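Local coordinates for protein DyP-type peroxidase (Pleurotus ostreatus PC15, PDB 6FSK) that probably uses hydrogen peroxide at a heme b cofactor to oxidise dyes and other substrates, and is linked to manganese(II) oxidation, at residues F252-F255 with L256-P260; G265-R268 with K269-S272. The protein carries 1 engineered substitution. One frame throughout, in Å; residues are numbered along the deposited sequence.

Contact 1. Residues F252-F255 with L256-P260; sequences FDDF and LESNP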
loop_
_atom_site.group_PDB
_atom_site.type_symbol
_atom_site.label_atom_id
_atom_site.label_comp_id
_atom_site.label_asym_id
_atom_site.label_seq_id
_atom_site.Cartn_x
_atom_site.Cartn_y
_atom_site.Cartn_z
ATOM N N PHE A 252 0.618 18.429 8.709
ATOM C CA PHE A 252 1.349 18.443 7.440
ATOM C C PHE A 252 1.170 19.773 6.730
ATOM O O PHE A 252 2.189 20.387 6.226
ATOM C CB PHE A 252 0.916 17.240 6.604
ATOM C CG PHE A 252 1.556 17.131 5.244
ATOM C CD1 PHE A 252 2.843 16.657 5.138
ATOM C CD2 PHE A 252 0.854 17.546 4.119
ATOM C CE1 PHE A 252 3.420 16.559 3.853
ATOM C CE2 PHE A 252 1.407 17.409 2.892
ATOM C CZ PHE A 252 2.643 16.883 2.791
ATOM N N ASP A 253 -0.043 20.264 6.674
ATOM C CA ASP A 253 -0.315 21.553 6.029
ATOM C C ASP A 253 0.470 22.688 6.747
ATOM O O ASP A 253 1.060 23.520 6.071
ATOM C CB ASP A 253 -1.775 21.894 6.032
ATOM C CG ASP A 253 -2.628 21.043 5.087
ATOM O OD1 ASP A 253 -2.164 20.379 4.193
ATOM O OD2 ASP A 253 -3.860 21.107 5.356
ATOM N N ASP A 254 0.489 22.681 8.039
ATOM C CA ASP A 254 1.295 23.658 8.880
ATOM C C ASP A 254 2.808 23.576 8.572
ATOM O O ASP A 254 3.493 24.611 8.287
ATOM C CB ASP A 254 0.929 23.423 10.330
ATOM C CG ASP A 254 1.619 24.309 11.311
ATOM O OD1 ASP A 254 2.187 25.376 10.932
ATOM O OD2 ASP A 254 1.591 23.989 12.510
ATOM N N PHE A 255 3.336 22.338 8.549
ATOM C CA PHE A 255 4.682 22.112 8.084
ATOM C C PHE A 255 4.993 22.779 6.773
ATOM O O PHE A 255 5.983 23.497 6.631
ATOM C CB PHE A 255 4.939 20.611 8.024
ATOM C CG PHE A 255 6.264 20.276 7.460
ATOM C CD1 PHE A 255 7.401 20.569 8.202
ATOM C CD2 PHE A 255 6.378 19.766 6.186
ATOM C CE1 PHE A 255 8.663 20.265 7.684
ATOM C CE2 PHE A 255 7.682 19.467 5.656
ATOM C CZ PHE A 255 8.765 19.722 6.424
ATOM N N LEU A 256 4.190 22.517 5.766
ATOM C CA LEU A 256 4.424 23.080 4.422
ATOM C C LEU A 256 4.356 24.605 4.480
ATOM O O LEU A 256 5.244 25.279 3.963
ATOM C CB LEU A 256 3.454 22.538 3.368
ATOM C CG LEU A 256 3.477 21.059 3.111
ATOM C CD1 LEU A 256 2.468 20.793 1.985
ATOM C CD2 LEU A 256 4.826 20.548 2.734
ATOM N N GLU A 257 3.334 25.151 5.135
ATOM C CA GLU A 257 3.188 26.582 5.264
ATOM C C GLU A 257 4.360 27.224 5.959
ATOM O O GLU A 257 4.673 28.413 5.657
ATOM C CB GLU A 257 1.953 26.866 6.113
ATOM C CG GLU A 257 0.649 26.749 5.463
ATOM C CD GLU A 257 -0.520 26.906 6.466
ATOM O OE1 GLU A 257 -0.379 27.233 7.696
ATOM O OE2 GLU A 257 -1.613 26.719 5.925
ATOM N N SER A 258 4.983 26.498 6.851
ATOM C CA SER A 258 6.073 27.038 7.714
ATOM C C SER A 258 7.423 26.920 7.030
ATOM O O SER A 258 8.408 27.470 7.483
ATOM C CB SER A 258 6.060 26.349 9.047
ATOM O OG SER A 258 4.866 26.583 9.741
ATOM N N ASN A 259 7.498 26.189 5.920
ATOM C CA ASN A 259 8.778 25.907 5.219
ATOM C C ASN A 259 8.676 26.156 3.702
ATOM O O ASN A 259 9.086 25.337 2.886
ATOM C CB ASN A 259 9.185 24.443 5.430
ATOM C CG ASN A 259 9.630 24.197 6.817
ATOM O OD1 ASN A 259 10.817 24.408 7.139
ATOM N ND2 ASN A 259 8.708 23.812 7.685
ATOM N N PRO A 260 8.087 27.269 3.248
ATOM C CA PRO A 260 7.971 27.479 1.806
ATOM C C PRO A 260 9.343 27.472 1.156
ATOM O O PRO A 260 10.335 28.053 1.724
ATOM C CB PRO A 260 7.362 28.867 1.669
ATOM C CG PRO A 260 7.753 29.569 2.935
ATOM C CD PRO A 260 7.673 28.459 4.013
HETATM O O HOH W 1 1.316 27.555 9.605
#

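Contact 2. Residues G265-R268 with K269-S272; sequences GLSR and KEGS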
loop_
_atom_site.group_PDB
_atom_site.type_symbol
_atom_site.label_atom_id
_atom_site.label_comp_id
_atom_site.label_asym_id
_atom_site.label_seq_id
_atom_site.Cartn_x
_atom_site.Cartn_y
_atom_site.Cartn_z
ATOM N N GLY A 265 10.954 34.495 -7.501
ATOM C CA GLY A 265 9.716 34.556 -8.214
ATOM C C GLY A 265 8.552 33.805 -7.577
ATOM O O GLY A 265 7.425 34.061 -7.926
ATOM N N LEU A 266 8.805 32.974 -6.579
ATOM C CA LEU A 266 7.669 32.300 -5.911
ATOM C C LEU A 266 7.180 33.023 -4.689
ATOM O O LEU A 266 7.946 33.489 -3.859
ATOM C CB LEU A 266 8.069 30.881 -5.470
ATOM C CG LEU A 266 8.367 29.879 -6.588
ATOM C CD1 LEU A 266 8.508 28.450 -6.035
ATOM C CD2 LEU A 266 7.417 29.859 -7.728
ATOM N N SER A 267 5.873 33.019 -4.508
ATOM C CA SER A 267 5.270 33.502 -3.275
ATOM C C SER A 267 5.394 32.458 -2.162
ATOM O O SER A 267 5.818 31.344 -2.469
ATOM C CB SER A 267 3.790 33.763 -3.484
ATOM O OG SER A 267 3.077 32.496 -3.751
ATOM N N ARG A 268 5.096 32.809 -0.909
ATOM C CA ARG A 268 5.135 31.826 0.151
ATOM C C ARG A 268 4.150 30.706 -0.165
ATOM O O ARG A 268 4.468 29.513 -0.001
ATOM C CB ARG A 268 4.753 32.430 1.506
ATOM C CG ARG A 268 5.898 33.171 2.139
ATOM C CD ARG A 268 5.460 33.814 3.437
ATOM N NE ARG A 268 5.114 32.823 4.487
ATOM C CZ ARG A 268 6.020 32.219 5.230
ATOM N NH1 ARG A 268 7.266 32.579 5.179
ATOM N NH2 ARG A 268 5.659 31.322 6.134
ATOM N N LYS A 269 2.949 31.065 -0.612
ATOM C CA LYS A 269 1.939 30.047 -0.941
ATOM C C LYS A 269 2.460 29.080 -2.033
ATOM O O LYS A 269 2.340 27.842 -1.904
ATOM C CB LYS A 269 0.646 30.696 -1.364
ATOM C CG LYS A 269 -0.393 29.719 -1.846
ATOM C CD LYS A 269 -1.733 30.419 -2.074
ATOM C CE LYS A 269 -2.674 29.563 -2.904
ATOM N NZ LYS A 269 -3.870 30.405 -3.239
ATOM N N GLU A 270 3.104 29.602 -3.087
ATOM C CA GLU A 270 3.590 28.738 -4.131
ATOM C C GLU A 270 4.793 27.901 -3.652
ATOM O O GLU A 270 4.995 26.733 -4.060
ATOM C CB GLU A 270 4.048 29.570 -5.317
ATOM C CG GLU A 270 2.876 30.191 -6.066
ATOM C CD GLU A 270 3.356 31.255 -7.071
ATOM O OE1 GLU A 270 4.260 32.069 -6.719
ATOM O OE2 GLU A 270 2.803 31.217 -8.228
ATOM N N GLY A 271 5.617 28.492 -2.791
ATOM C CA GLY A 271 6.755 27.722 -2.296
ATOM C C GLY A 271 6.340 26.575 -1.407
ATOM O O GLY A 271 7.045 25.575 -1.358
ATOM N N SER A 272 5.246 26.764 -0.679
ATOM C CA SER A 272 4.755 25.723 0.218
ATOM C C SER A 272 4.150 24.619 -0.637
ATOM O O SER A 272 4.331 23.398 -0.364
ATOM C CB SER A 272 3.761 26.307 1.202
ATOM O OG SER A 272 4.436 27.133 2.146
HETATM O O HOH W 2 4.777 34.544 -7.626
#

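Contact 1. Residues F252-F255 with L256-P260
N259 turns its side-chain amide back onto the last turn of the helix: ND2 donates to the carbonyl O of F255 at 2.9 Å, with the oxygen in the amide plane and an N-H...O angle of 174°. The same amide approaches the F255 ring obliquely, the two planes 39° apart, and ND2 also lies 3.5 Å from CD1 of F255. A leucine here would probably cost the F255 carbonyl its straight side-chain bond, leaving the end of the helix less firmly held. One residue earlier, the D254 carbonyl O takes two donors from S258, its backbone N and its OG, the latter at 2.8 Å and above the carbonyl plane; chi1 of -63° sets OG beside its own backbone N, where it can reach back. At this C-terminal end of helix 249-258 the serine hydroxyl adds a second donor to D254 O, and the asparagine amide a straight one to F255 O. On the buried side, L256 CG lies over one face of the F252 ring, toward its rim, and CD1 meets F252 CE2 at 3.7 Å, while CD2 touches F255 CD2. F461 meets both phenylalanines, edge-to-face in the case of F252. On the outer side, a water donates to D254 OD1 (2.7 Å) and E257 OE1 (2.6 Å), probably easing the repulsion between the acids; K372 forms a long, weak ion pair with E257.

Contact 2. Residues G265-R268 with K269-S272
The carboxylate of E270 is the flat group that meets the preceding loop, and it does so through OE1: the S267 backbone N-H approaches the anti lone pair of that oxygen, the one pointing away from OE2, at 2.9 Å and almost straight (175°). L266 CD2 comes within 4.0 Å of the same oxygen, its side chain crossing that of E270 obliquely. A water bridges OE1 to the carbonyl O of G265, donating 2.7 Å to each. In return the E270 backbone N donates to S267 OG (3.0 Å), completing a capping box at the start of helix 268-280. Serine suits the N-cap because its short hydroxyl, with chi1 at 66° placing OG between N and the carbonyl carbon, reaches the first-turn amide; glutamate three residues on is long enough to return to the cap's own N-H. Its negative charge would probably also interact favourably with the helix N-terminus. The regular helical pattern then begins, G271 N bonding S267 O and S272 N bonding R268 O. L266 CD1 lies 4.2 Å from the CA of the buried G271. G271 also shares backbone hydrogen bonding with I261 of the connecting loop, while S272 OG bonds L256 O at the end of helix 249-258.

Overall arrangement
Contact 1 ends one helix and contact 2 starts the next, so the pair describes the connection between helices 249-258 and 268-280; the centres of the two contacts lie about 11 Å apart. The two ends touch directly: P260 CB packs 3.4 Å from R268 O, and E257 CA lies 3.4 Å from S272 OG. Their positions relative to the heme differ. The F252 side chain is about 8 Å from the heme and about 9 Å from that of the axial ligand H329, whereas 265-272 lies at the surface, away from the heme site. Contact 1 thus extends from the neighbourhood of the heme pocket toward the surface, where contact 2 caps the start of helix 268-280.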